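Local coordinates for protein phosphoserine aminotransferase SerC (Cytophaga hutchinsonii ATCC 33406, PDB 3FFR) that probably catalyses the pyridoxal-phosphate-dependent transamination that yields phosphoserine on the route to serine, at residues D28-I31 / G32-S35; E43-K46 / T47-N51; N51-L55 / L56-S60; S230-E233 / K234-N238; G253-T256 / G257-Q261. One frame throughout, in Å; residues are numbered along the deposited sequence.

Interaction 1: residues D28-I31 / G32-S35; sequences DEKI and GVIS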
loop_
_atom_site.group_PDB
_atom_site.type_symbol
_atom_site.label_atom_id
_atom_site.label_comp_id
_atom_site.label_asym_id
_atom_site.label_seq_id
_atom_site.Cartn_x
_atom_site.Cartn_y
_atom_site.Cartn_z
ATOM N N ASP A 28 -16.065 -9.979 10.362
ATOM C CA ASP A 28 -16.977 -10.044 11.513
ATOM C C ASP A 28 -16.705 -8.983 12.548
ATOM O O ASP A 28 -17.651 -8.400 13.138
ATOM C CB ASP A 28 -16.914 -11.412 12.211
ATOM C CG ASP A 28 -17.672 -12.488 11.467
ATOM O OD1 ASP A 28 -18.456 -12.148 10.578
ATOM O OD2 ASP A 28 -17.517 -13.675 11.809
ATOM N N GLU A 29 -15.418 -8.724 12.756
ATOM C CA GLU A 29 -14.963 -7.744 13.763
ATOM C C GLU A 29 -14.894 -6.324 13.241
ATOM O O GLU A 29 -14.585 -5.400 13.990
ATOM C CB GLU A 29 -13.604 -8.102 14.337
ATOM C CG GLU A 29 -13.652 -9.453 15.110
ATOM C CD GLU A 29 -12.370 -9.807 15.852
ATOM O OE1 GLU A 29 -11.404 -9.024 15.861
ATOM O OE2 GLU A 29 -12.338 -10.907 16.454
ATOM N N LYS A 30 -15.174 -6.175 11.955
ATOM C CA LYS A 30 -15.117 -4.867 11.285
ATOM C C LYS A 30 -13.735 -4.206 11.363
ATOM O O LYS A 30 -13.596 -3.004 11.511
ATOM C CB LYS A 30 -16.232 -3.918 11.788
ATOM C CG LYS A 30 -17.607 -4.431 11.371
ATOM C CD LYS A 30 -18.685 -3.379 11.609
ATOM C CE LYS A 30 -20.014 -3.780 10.955
ATOM N NZ LYS A 30 -21.073 -2.739 11.082
ATOM N N ILE A 31 -12.715 -5.036 11.199
ATOM C CA ILE A 31 -11.341 -4.569 11.233
ATOM C C ILE A 31 -11.103 -3.498 10.170
ATOM O O ILE A 31 -10.287 -2.602 10.348
ATOM C CB ILE A 31 -10.328 -5.768 11.049
ATOM C CG1 ILE A 31 -10.414 -6.741 12.213
ATOM C CG2 ILE A 31 -8.873 -5.231 10.859
ATOM C CD1 ILE A 31 -10.034 -6.146 13.557
ATOM N N GLY A 32 -11.866 -3.574 9.082
ATOM C CA GLY A 32 -11.709 -2.650 7.938
ATOM C C GLY A 32 -12.386 -1.301 8.150
ATOM O O GLY A 32 -12.206 -0.338 7.373
ATOM N N VAL A 33 -13.114 -1.241 9.254
ATOM C CA VAL A 33 -13.936 -0.087 9.630
ATOM C C VAL A 33 -13.333 0.742 10.758
ATOM O O VAL A 33 -13.527 1.961 10.827
ATOM C CB VAL A 33 -15.373 -0.563 10.047
ATOM C CG1 VAL A 33 -16.259 0.603 10.547
ATOM C CG2 VAL A 33 -16.061 -1.288 8.861
ATOM N N ILE A 34 -12.667 0.061 11.677
ATOM C CA ILE A 34 -12.100 0.731 12.854
ATOM C C ILE A 34 -11.071 1.778 12.451
ATOM O O ILE A 34 -10.395 1.676 11.413
ATOM C CB ILE A 34 -11.493 -0.266 13.908
ATOM C CG1 ILE A 34 -10.271 -0.986 13.312
ATOM C CG2 ILE A 34 -12.598 -1.235 14.432
ATOM C CD1 ILE A 34 -9.543 -1.910 14.237
ATOM N N SER A 35 -10.979 2.810 13.279
ATOM C CA SER A 35 -9.981 3.856 13.055
ATOM C C SER A 35 -8.574 3.316 13.268
ATOM O O SER A 35 -8.309 2.552 14.196
ATOM C CB SER A 35 -10.187 5.014 14.025
ATOM O OG SER A 35 -9.143 5.942 13.892
HETATM O O HOH W 1 -9.181 -0.077 9.744
#
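Lys30 and Val33 meet in the turn that follows helix 19-28, where a Schellman motif closes the helix and a second tight turn redirects the chain toward helix 39-55. Asp28 lies in the last turn of that helix, and its carboxylate forms a salt bridge with Arg20 of the second subunit. Glu29 leads into Lys30, which adopts positive phi (59°) and breaks the helical course. The carbonyl of Lys30 then takes two N-H groups. Val33 N reaches Lys30 O at 2.9 Å from well above the carbonyl plane, closing a type I turn over Ile31 and Gly32, whereas Ile34 N comes almost in line with the C=O bond, 3.2 Å from Lys30 O. Beside this clamp Lys30 CB lies 3.9 Å from Val33 CB. Beyond CG the lysine chain is extended and leads away from the turn into the dimer interface, where NZ bonds to the Lys5 carbonyl and the Glu14 carboxylate of the second subunit. Ile31 is buried and rests on Phe250 of helix 246-262; its CD1 stands 4.3 Å from CD1 of Ile34. With CG1 of Ile34 placed between its backbone N and carbonyl carbon (chi1 66°), that methylene comes to 3.4 Å from Ile31 O, and the side chain packs on Lys40 and Phe41 of helix 39-55. One water bridges two carbonyls, donating to Ile31 O at 2.8 Å and to Ile34 O at 2.7 Å.

Interaction 2: residues E43-K46 / T47-N51; sequences EVYK and TASDN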
loop_
_atom_site.group_PDB
_atom_site.type_symbol
_atom_site.label_atom_id
_atom_site.label_comp_id
_atom_site.label_asym_id
_atom_site.label_seq_id
_atom_site.Cartn_x
_atom_site.Cartn_y
_atom_site.Cartn_z
ATOM N N GLU A 43 -3.913 -2.397 19.125
ATOM C CA GLU A 43 -3.774 -3.791 19.573
ATOM C C GLU A 43 -3.431 -4.734 18.403
ATOM O O GLU A 43 -2.601 -5.647 18.518
ATOM C CB GLU A 43 -5.075 -4.261 20.248
ATOM C CG GLU A 43 -5.330 -3.615 21.587
ATOM C CD GLU A 43 -6.714 -3.969 22.187
ATOM O OE1 GLU A 43 -7.396 -4.885 21.655
ATOM O OE2 GLU A 43 -7.112 -3.306 23.176
ATOM N N VAL A 44 -4.079 -4.480 17.271
ATOM C CA VAL A 44 -3.865 -5.275 16.047
ATOM C C VAL A 44 -2.423 -5.082 15.571
ATOM O O VAL A 44 -1.676 -6.036 15.292
ATOM C CB VAL A 44 -4.891 -4.874 14.945
ATOM C CG1 VAL A 44 -4.574 -5.438 13.530
ATOM C CG2 VAL A 44 -6.340 -5.289 15.396
ATOM N N TYR A 45 -2.042 -3.820 15.550
ATOM C CA TYR A 45 -0.684 -3.437 15.135
ATOM C C TYR A 45 0.314 -4.164 16.024
ATOM O O TYR A 45 1.228 -4.841 15.544
ATOM C CB TYR A 45 -0.499 -1.915 15.217
ATOM C CG TYR A 45 0.881 -1.440 14.881
ATOM C CD1 TYR A 45 1.966 -1.691 15.745
ATOM C CD2 TYR A 45 1.120 -0.743 13.714
ATOM C CE1 TYR A 45 3.251 -1.262 15.419
ATOM C CE2 TYR A 45 2.394 -0.285 13.382
ATOM C CZ TYR A 45 3.455 -0.557 14.220
ATOM O OH TYR A 45 4.712 -0.132 13.840
ATOM N N LYS A 46 0.121 -4.067 17.329
ATOM C CA LYS A 46 1.104 -4.591 18.284
ATOM C C LYS A 46 1.224 -6.080 18.196
ATOM O O LYS A 46 2.310 -6.642 18.345
ATOM C CB LYS A 46 0.754 -4.167 19.715
ATOM C CG LYS A 46 1.848 -4.412 20.704
ATOM C CD LYS A 46 1.468 -3.794 22.036
ATOM C CE LYS A 46 2.646 -3.811 23.013
ATOM N NZ LYS A 46 3.110 -5.174 23.356
ATOM N N THR A 47 0.117 -6.726 17.894
ATOM C CA THR A 47 0.137 -8.194 17.747
ATOM C C THR A 47 1.070 -8.604 16.608
ATOM O O THR A 47 1.912 -9.489 16.751
ATOM C CB THR A 47 -1.274 -8.733 17.480
ATOM O OG1 THR A 47 -2.097 -8.486 18.634
ATOM C CG2 THR A 47 -1.258 -10.214 17.167
ATOM N N ALA A 48 0.907 -7.935 15.469
ATOM C CA ALA A 48 1.745 -8.226 14.277
ATOM C C ALA A 48 3.195 -7.890 14.558
ATOM O O ALA A 48 4.097 -8.698 14.317
ATOM C CB ALA A 48 1.244 -7.460 13.039
ATOM N N SER A 49 3.420 -6.700 15.111
ATOM C CA SER A 49 4.810 -6.258 15.431
ATOM C C SER A 49 5.498 -7.179 16.446
ATOM O O SER A 49 6.607 -7.697 16.222
ATOM C CB SER A 49 4.803 -4.798 15.908
ATOM O OG SER A 49 6.104 -4.309 16.150
ATOM N N ASP A 50 4.822 -7.430 17.556
ATOM C CA ASP A 50 5.382 -8.319 18.574
ATOM C C ASP A 50 5.616 -9.729 18.044
ATOM O O ASP A 50 6.618 -10.365 18.370
ATOM C CB ASP A 50 4.455 -8.426 19.807
ATOM C CG ASP A 50 4.514 -7.201 20.718
ATOM O OD1 ASP A 50 5.386 -6.336 20.497
ATOM O OD2 ASP A 50 3.684 -7.104 21.669
ATOM N N ASN A 51 4.642 -10.258 17.305
ATOM C CA ASN A 51 4.756 -11.657 16.819
ATOM C C ASN A 51 5.941 -11.804 15.880
ATOM O O ASN A 51 6.608 -12.818 15.879
ATOM C CB ASN A 51 3.488 -12.170 16.128
ATOM C CG ASN A 51 2.366 -12.505 17.109
ATOM O OD1 ASN A 51 2.549 -12.438 18.345
ATOM N ND2 ASN A 51 1.177 -12.857 16.561
HETATM O O HOH W 2 6.551 -1.686 15.227
#
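Lys46 and Asp50 make an i to i+4 salt bridge along helix 39-55, one of several side-chain contacts a single turn apart in the middle of this helix. Lys46 NZ stands 2.6 Å from Asp50 OD2 and uses that oxygen's syn lone pair. CG of the lysine leaves anti to the backbone N (chi1 -168°), and a bend at the last torsion (chi4 -62°) brings the ammonium round to the syn side of OD2; CG itself lies 3.4 Å from Asp50 OD2, adding a close aliphatic touch. An alanine in place of Asp50 is likely to leave the Lys46 ammonium without its charge mate and set the end of the chain free to swing. One turn earlier, Glu43 O accepts twice from Thr47, from N at 3.0 Å and from OG1 at 2.9 Å, the two donors arriving from opposite faces of the carbonyl plane. That pairing ties the threonine hydroxyl to its own helix. The inward side is different in character. Val44 and Ala48 pack on Ile249 of helix 246-262, while Tyr45 meets Phe66 of strand 62-67 edge-to-face. Tyr45 CE1 lies 3.9 Å from Ser49 CB, and a water joins the two hydroxyls, 2.8 Å from Tyr45 OH and 2.8 Å from Ser49 OG.

Interaction 3: residues N51-L55 / L56-S60; sequences NLKTL and LELPS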
loop_
_atom_site.group_PDB
_atom_site.type_symbol
_atom_site.label_atom_id
_atom_site.label_comp_id
_atom_site.label_asym_id
_atom_site.label_seq_id
_atom_site.Cartn_x
_atom_site.Cartn_y
_atom_site.Cartn_z
ATOM N N ASN A 51 4.642 -10.258 17.305
ATOM C CA ASN A 51 4.756 -11.657 16.819
ATOM C C ASN A 51 5.941 -11.804 15.880
ATOM O O ASN A 51 6.608 -12.818 15.879
ATOM C CB ASN A 51 3.488 -12.170 16.128
ATOM C CG ASN A 51 2.366 -12.505 17.109
ATOM O OD1 ASN A 51 2.549 -12.438 18.345
ATOM N ND2 ASN A 51 1.177 -12.857 16.561
ATOM N N LEU A 52 6.210 -10.771 15.083
ATOM C CA LEU A 52 7.368 -10.815 14.185
ATOM C C LEU A 52 8.654 -10.806 15.013
ATOM O O LEU A 52 9.618 -11.508 14.690
ATOM C CB LEU A 52 7.373 -9.668 13.172
ATOM C CG LEU A 52 6.388 -9.811 12.013
ATOM C CD1 LEU A 52 6.247 -8.461 11.264
ATOM C CD2 LEU A 52 6.844 -10.928 11.042
ATOM N N LYS A 53 8.664 -9.994 16.059
ATOM C CA LYS A 53 9.885 -9.902 16.898
ATOM C C LYS A 53 10.142 -11.251 17.560
ATOM O O LYS A 53 11.283 -11.691 17.729
ATOM C CB LYS A 53 9.770 -8.791 17.931
ATOM C CG LYS A 53 9.758 -7.411 17.307
ATOM C CD LYS A 53 9.413 -6.274 18.277
ATOM C CE LYS A 53 9.366 -4.954 17.557
ATOM N NZ LYS A 53 9.053 -3.782 18.439
ATOM N N THR A 54 9.062 -11.913 17.932
ATOM C CA THR A 54 9.204 -13.217 18.608
ATOM C C THR A 54 9.640 -14.292 17.592
ATOM O O THR A 54 10.627 -15.043 17.778
ATOM C CB THR A 54 7.887 -13.623 19.291
ATOM O OG1 THR A 54 7.515 -12.623 20.245
ATOM C CG2 THR A 54 8.038 -14.961 20.003
ATOM N N LEU A 55 8.927 -14.323 16.483
ATOM C CA LEU A 55 9.181 -15.366 15.468
ATOM C C LEU A 55 10.584 -15.292 14.901
ATOM O O LEU A 55 11.216 -16.317 14.611
ATOM C CB LEU A 55 8.189 -15.238 14.323
ATOM C CG LEU A 55 8.261 -16.304 13.226
ATOM C CD1 LEU A 55 7.739 -17.601 13.790
ATOM C CD2 LEU A 55 7.443 -15.842 11.975
ATOM N N LEU A 56 11.030 -14.060 14.697
ATOM C CA LEU A 56 12.331 -13.793 14.081
ATOM C C LEU A 56 13.439 -13.581 15.099
ATOM O O LEU A 56 14.595 -13.360 14.761
ATOM C CB LEU A 56 12.237 -12.610 13.123
ATOM C CG LEU A 56 11.282 -12.840 11.939
ATOM C CD1 LEU A 56 11.221 -11.549 11.042
ATOM C CD2 LEU A 56 11.657 -14.109 11.132
ATOM N N GLU A 57 13.073 -13.678 16.358
ATOM C CA GLU A 57 14.041 -13.544 17.463
ATOM C C GLU A 57 14.870 -12.246 17.363
ATOM O O GLU A 57 16.093 -12.213 17.522
ATOM C CB GLU A 57 14.930 -14.782 17.550
ATOM C CG GLU A 57 14.097 -16.052 17.723
ATOM C CD GLU A 57 14.903 -17.323 17.682
ATOM O OE1 GLU A 57 15.992 -17.388 18.270
ATOM O OE2 GLU A 57 14.421 -18.270 17.054
ATOM N N LEU A 58 14.165 -11.156 17.168
ATOM C CA LEU A 58 14.806 -9.871 17.024
ATOM C C LEU A 58 15.244 -9.290 18.356
ATOM O O LEU A 58 14.486 -9.303 19.340
ATOM C CB LEU A 58 13.869 -8.875 16.362
ATOM C CG LEU A 58 13.434 -9.170 14.920
ATOM C CD1 LEU A 58 12.371 -8.156 14.431
ATOM C CD2 LEU A 58 14.658 -9.195 14.018
ATOM N N PRO A 59 16.461 -8.742 18.389
ATOM C CA PRO A 59 16.924 -8.116 19.624
ATOM C C PRO A 59 16.382 -6.718 19.830
ATOM O O PRO A 59 15.737 -6.131 18.946
ATOM C CB PRO A 59 18.429 -8.076 19.472
ATOM C CG PRO A 59 18.694 -8.128 18.035
ATOM C CD PRO A 59 17.493 -8.777 17.347
ATOM N N SER A 60 16.696 -6.166 20.990
ATOM C CA SER A 60 16.075 -4.912 21.433
ATOM C C SER A 60 16.463 -3.684 20.633
ATOM O O SER A 60 15.763 -2.673 20.675
ATOM C CB SER A 60 16.323 -4.676 22.937
ATOM O OG SER A 60 17.703 -4.514 23.176
HETATM O O HOH W 3 13.758 -17.362 13.998
#
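Leu52 O accepts the amide of Leu56 at 2.9 Å, an i to i+4 bond just ahead of the Schellman motif that ends helix 39-55. Glu57 is the residue that turns to positive phi (53°), and two bonds run from the exit back into the final turn. In the outer one Leu58 N lies 3.0 Å from Lys53 O, in the carbonyl plane and on a lone pair. The inner one, Glu57 N to Thr54 O at 3.1 Å, is less well directed, the donor sitting high above the plane of the Thr54 carbonyl. The apolar contact that commonly accompanies this motif is present too: Leu58 CD1 packs 3.9 Å from Lys53 CA and 4.0 Å from Lys53 CG, the two side chains crossing at about a right angle. Extended past CG, Lys53 carries its ammonium onward to a salt bridge with Glu63. The backbone sets Leu56 CB 3.2 Å from Leu52 O; CG, beside its own backbone N (chi1 -62°), stays near the same oxygen and directs CD1 to 4.4 Å from Leu52 CD2. A water spans the outside of the turn, donating to Leu55 O at 2.8 Å and, at longer range, to the Glu57 carboxylate. Lys53 and Thr54 also line the site of one polyether molecule, Ser60 that of another. Leu52, Leu56 and Leu58 face the sheet through Val201, Ile203 and Val64 on strands 200-205 and 62-67; Leu56 O receives the Trp179 indole N-H, and Leu55 leans on Leu260 of helix 246-262.

Interaction 4: residues S230-E233 / K234-N238; sequences SMLE and KARVN. With P33 (3,6,9,12,15,18-hexaoxaicosane-1,20-diol), chain D.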
loop_
_atom_site.group_PDB
_atom_site.type_symbol
_atom_site.label_atom_id
_atom_site.label_comp_id
_atom_site.label_asym_id
_atom_site.label_seq_id
_atom_site.Cartn_x
_atom_site.Cartn_y
_atom_site.Cartn_z
ATOM N N SER A 230 9.588 9.641 10.849
ATOM C CA SER A 230 8.126 9.744 10.754
ATOM C C SER A 230 7.485 8.401 11.144
ATOM O O SER A 230 6.588 8.328 11.970
ATOM C CB SER A 230 7.688 10.215 9.376
ATOM O OG SER A 230 6.276 10.118 9.208
HETATM N N MSE A 231 7.988 7.328 10.543
HETATM C CA MSE A 231 7.442 5.986 10.784
HETATM C C MSE A 231 7.683 5.521 12.215
HETATM O O MSE A 231 6.809 4.869 12.840
HETATM C CB MSE A 231 8.019 4.985 9.779
HETATM C CG MSE A 231 7.508 5.179 8.354
HETATM SE SE MSE A 231 8.086 3.799 7.166
HETATM C CE MSE A 231 9.960 4.287 7.065
ATOM N N LEU A 232 8.846 5.888 12.744
ATOM C CA LEU A 232 9.270 5.452 14.066
ATOM C C LEU A 232 8.427 6.082 15.153
ATOM O O LEU A 232 8.008 5.415 16.112
ATOM C CB LEU A 232 10.770 5.722 14.273
ATOM C CG LEU A 232 11.500 5.034 15.425
ATOM C CD1 LEU A 232 11.348 3.484 15.340
ATOM C CD2 LEU A 232 12.967 5.467 15.347
ATOM N N GLU A 233 8.139 7.359 14.971
ATOM C CA GLU A 233 7.366 8.112 15.936
ATOM C C GLU A 233 5.990 7.446 16.102
ATOM O O GLU A 233 5.478 7.268 17.224
ATOM C CB GLU A 233 7.242 9.547 15.449
ATOM C CG GLU A 233 6.498 10.462 16.336
ATOM C CD GLU A 233 6.466 11.863 15.768
ATOM O OE1 GLU A 233 6.254 12.019 14.532
ATOM O OE2 GLU A 233 6.664 12.806 16.559
ATOM N N LYS A 234 5.404 7.072 14.968
ATOM C CA LYS A 234 4.097 6.409 14.965
ATOM C C LYS A 234 4.213 4.962 15.467
ATOM O O LYS A 234 3.366 4.505 16.255
ATOM C CB LYS A 234 3.394 6.511 13.600
ATOM C CG LYS A 234 2.831 7.857 13.332
ATOM C CD LYS A 234 1.649 8.157 14.197
ATOM C CE LYS A 234 0.901 9.388 13.774
ATOM N NZ LYS A 234 1.395 10.584 14.405
ATOM N N ALA A 235 5.278 4.251 15.079
ATOM C CA ALA A 235 5.462 2.850 15.491
ATOM C C ALA A 235 5.486 2.733 17.003
ATOM O O ALA A 235 4.986 1.762 17.588
ATOM C CB ALA A 235 6.766 2.232 14.897
ATOM N N ARG A 236 6.000 3.775 17.633
ATOM C CA ARG A 236 6.139 3.799 19.112
ATOM C C ARG A 236 4.793 3.922 19.853
ATOM O O ARG A 236 4.690 3.611 21.046
ATOM C CB ARG A 236 7.226 4.805 19.526
ATOM C CG ARG A 236 8.591 4.193 19.114
ATOM C CD ARG A 236 9.824 5.059 19.276
ATOM N NE ARG A 236 11.015 4.208 19.122
ATOM C CZ ARG A 236 12.264 4.649 19.067
ATOM N NH1 ARG A 236 12.513 5.952 19.122
ATOM N NH2 ARG A 236 13.265 3.779 18.943
ATOM N N VAL A 237 3.757 4.294 19.116
ATOM C CA VAL A 237 2.386 4.334 19.629
ATOM C C VAL A 237 1.496 3.317 18.881
ATOM O O VAL A 237 0.270 3.400 18.872
ATOM C CB VAL A 237 1.780 5.743 19.671
ATOM C CG1 VAL A 237 2.524 6.562 20.742
ATOM C CG2 VAL A 237 1.780 6.463 18.263
ATOM N N ASN A 238 2.147 2.348 18.264
ATOM C CA ASN A 238 1.452 1.257 17.552
ATOM C C ASN A 238 0.563 1.746 16.429
ATOM O O ASN A 238 -0.546 1.261 16.217
ATOM C CB ASN A 238 0.656 0.392 18.549
ATOM C CG ASN A 238 1.547 -0.267 19.571
ATOM O OD1 ASN A 238 1.430 -0.016 20.777
ATOM N ND2 ASN A 238 2.434 -1.101 19.113
HETATM O O16 P33 D . 4.893 10.816 12.319
HETATM C C15 P33 D . 3.767 10.742 11.402
HETATM C C14 P33 D . 2.755 11.890 11.423
HETATM O O13 P33 D . 1.429 11.483 11.042
HETATM C C12 P33 D . 0.498 12.553 11.278
HETATM C C11 P33 D . -0.846 12.090 11.857
HETATM O O10 P33 D . -0.841 12.101 13.292
HETATM C C9 P33 D . -2.139 12.230 13.868
HETATM C C8 P33 D . -2.449 11.115 14.862
HETATM O O7 P33 D . -1.679 11.216 16.061
HETATM C C6 P33 D . -1.486 9.940 16.687
HETATM C C5 P33 D . -0.436 10.000 17.796
HETATM O O4 P33 D . 0.862 9.827 17.240
HETATM C C3 P33 D . 1.869 10.267 18.129
HETATM C C2 P33 D . 3.195 10.308 17.397
HETATM O O1 P33 D . 3.249 11.390 16.446
#
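Leu232 and Arg236 pack one turn apart at the C-terminal end of helix 228-235, which closes in a Schellman motif with Asn238 at positive phi. Leu232 CG sits over the centre of one guanidinium face, 3.7 Å from Arg236 CZ, and Leu232 O accepts Arg236 N. On another side of the helix Lys234 is enveloped by a polyether, probably left from crystallisation. Bends at its second and fourth side-chain torsions (chi2 -70°, chi4 -90°) bring Lys234 NZ within bonding distance of three polyether oxygens, 2.9 Å from the terminal hydroxyl O1, and 2.9 Å and 3.0 Å from the ethers O10 and O4. O16, at the other end of the modelled chain, approaches both Glu233 OE1, at 2.9 Å, and Ser230 O, at 3.0 Å. Val237 CG2 lies against the polyether, 3.8 Å from its C3. A leucine replacing Lys234 would probably leave the polyether oxygens without their donor and the loop of the chain free to uncurl. The Glu233 carboxylate stays 5.1 Å from Lys234 NZ, measured from OE1, so the ammonium is met here by neutral oxygens. Their dipoles can solvate the positive charge much as a crown ether holds a cation.

Interaction 5: residues G253-T256 / G257-Q261; sequences GKVT and GDMLQ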
loop_
_atom_site.group_PDB
_atom_site.type_symbol
_atom_site.label_atom_id
_atom_site.label_comp_id
_atom_site.label_asym_id
_atom_site.label_seq_id
_atom_site.Cartn_x
_atom_site.Cartn_y
_atom_site.Cartn_z
ATOM N N GLY A 253 -0.680 -10.652 11.850
ATOM C CA GLY A 253 -0.609 -10.991 13.271
ATOM C C GLY A 253 -1.223 -12.354 13.529
ATOM O O GLY A 253 -0.717 -13.118 14.329
ATOM N N LYS A 254 -2.294 -12.671 12.812
ATOM C CA LYS A 254 -2.957 -13.970 12.990
ATOM C C LYS A 254 -2.081 -15.108 12.448
ATOM O O LYS A 254 -1.885 -16.150 13.095
ATOM C CB LYS A 254 -4.323 -14.002 12.301
ATOM C CG LYS A 254 -5.384 -13.107 12.937
ATOM C CD LYS A 254 -5.700 -13.506 14.383
ATOM C CE LYS A 254 -6.819 -12.681 14.974
ATOM N NZ LYS A 254 -7.146 -13.109 16.372
ATOM N N VAL A 255 -1.560 -14.923 11.240
ATOM C CA VAL A 255 -0.715 -15.963 10.595
ATOM C C VAL A 255 0.575 -16.164 11.339
ATOM O O VAL A 255 1.041 -17.293 11.552
ATOM C CB VAL A 255 -0.457 -15.637 9.096
ATOM C CG1 VAL A 255 0.695 -16.453 8.508
ATOM C CG2 VAL A 255 -1.782 -15.835 8.303
ATOM N N THR A 256 1.167 -15.067 11.772
ATOM C CA THR A 256 2.400 -15.210 12.552
ATOM C C THR A 256 2.089 -15.926 13.857
ATOM O O THR A 256 2.932 -16.667 14.357
ATOM C CB THR A 256 3.132 -13.898 12.805
ATOM O OG1 THR A 256 2.245 -12.915 13.388
ATOM C CG2 THR A 256 3.701 -13.343 11.474
ATOM N N GLY A 257 0.887 -15.727 14.392
ATOM C CA GLY A 257 0.490 -16.463 15.616
ATOM C C GLY A 257 0.469 -17.958 15.340
ATOM O O GLY A 257 0.973 -18.806 16.122
ATOM N N ASP A 258 -0.103 -18.287 14.202
ATOM C CA ASP A 258 -0.190 -19.677 13.769
ATOM C C ASP A 258 1.230 -20.238 13.604
ATOM O O ASP A 258 1.521 -21.366 13.973
ATOM C CB ASP A 258 -0.969 -19.811 12.438
ATOM C CG ASP A 258 -2.443 -19.445 12.565
ATOM O OD1 ASP A 258 -3.022 -19.721 13.644
ATOM O OD2 ASP A 258 -3.024 -18.905 11.588
HETATM N N MSE A 259 2.105 -19.437 13.011
HETATM C CA MSE A 259 3.476 -19.865 12.753
HETATM C C MSE A 259 4.242 -20.121 14.051
HETATM O O MSE A 259 5.029 -21.063 14.172
HETATM C CB MSE A 259 4.243 -18.871 11.856
HETATM C CG MSE A 259 3.765 -18.870 10.472
HETATM SE SE MSE A 259 4.774 -17.547 9.414
HETATM C CE MSE A 259 4.092 -17.982 7.668
ATOM N N LEU A 260 3.967 -19.281 15.022
ATOM C CA LEU A 260 4.606 -19.409 16.326
ATOM C C LEU A 260 4.230 -20.720 17.011
ATOM O O LEU A 260 4.997 -21.217 17.837
ATOM C CB LEU A 260 4.272 -18.253 17.255
ATOM C CG LEU A 260 4.964 -16.941 16.932
ATOM C CD1 LEU A 260 4.256 -15.766 17.618
ATOM C CD2 LEU A 260 6.424 -17.022 17.290
ATOM N N GLN A 261 3.061 -21.264 16.669
ATOM C CA GLN A 261 2.619 -22.525 17.270
ATOM C C GLN A 261 3.455 -23.674 16.720
ATOM O O GLN A 261 3.688 -24.665 17.408
ATOM C CB GLN A 261 1.126 -22.770 17.054
ATOM C CG GLN A 261 0.243 -21.762 17.790
ATOM C CD GLN A 261 0.360 -21.899 19.302
ATOM O OE1 GLN A 261 -0.055 -22.905 19.879
ATOM N NE2 GLN A 261 0.921 -20.883 19.951
HETATM O O HOH W 4 -3.429 -16.679 15.218
#
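Val255 CG1 overlaps the end of Met259, a selenomethionine, one turn on along helix 246-262: the methyl carbon CE lies 3.8 Å from it, and the two side chains cross obliquely. Met259 runs extended beyond CG, which carries CE past the valine, and the side chain packs on Tyr16 and Phe193. Beneath them the helix bond from Met259 N to Val255 O measures 2.8 Å. Asp258 occupies a neighbouring side. Its amide N donates to Lys254 O at 3.0 Å, and that same carbonyl takes a water at 2.7 Å, which also makes a weak bond to Asp258 OD1. OD2 is directed elsewhere, accepting from Thr18 and His22, so this carboxylate ties the helix to the start of helix 19-28. Thr256 holds OG1 between its backbone N and carbonyl carbon (chi1 53°), where the hydroxyl bonds back to Leu252 O within its own helix. Thr256 O receives Leu260 N and lies 3.3 Å from Leu260 CG. Gly257 has no side chain on the face near Asn51, whose ND2 bonds to Gly253 O. The helix thus stands between several elements: Thr256 and Leu260 pack on Leu52, Thr54 and Leu55 of helix 39-55, Val255 and Lys254 touch Val19 and His22 of helix 19-28, and Val255 also reaches Leu195 in a loop.

How the interactions relate
Helix 39-55 is the common spine: interaction 2 occupies its middle, interaction 3 its C-terminal exit, the two sharing Asn51, with centres 11 Å apart. Interaction 1 precedes it and touches it where Ile31 CD1 meets Val44 CG2 at 4.2 Å. Interaction 5 lies against it, with Asn51 ND2 2.9 Å from Gly253 O. Interaction 4 touches helix 39-55 at Tyr45, Ala235 CB being 3.3 Å from Tyr45 OH, while its centre is 23 Å from that of interaction 5. None of the five holds the cofactor-bearing Lys191. The side chains of Lys234, Ile34 and Tyr45 stand about 7, 12 and 13 Å from a bound serine.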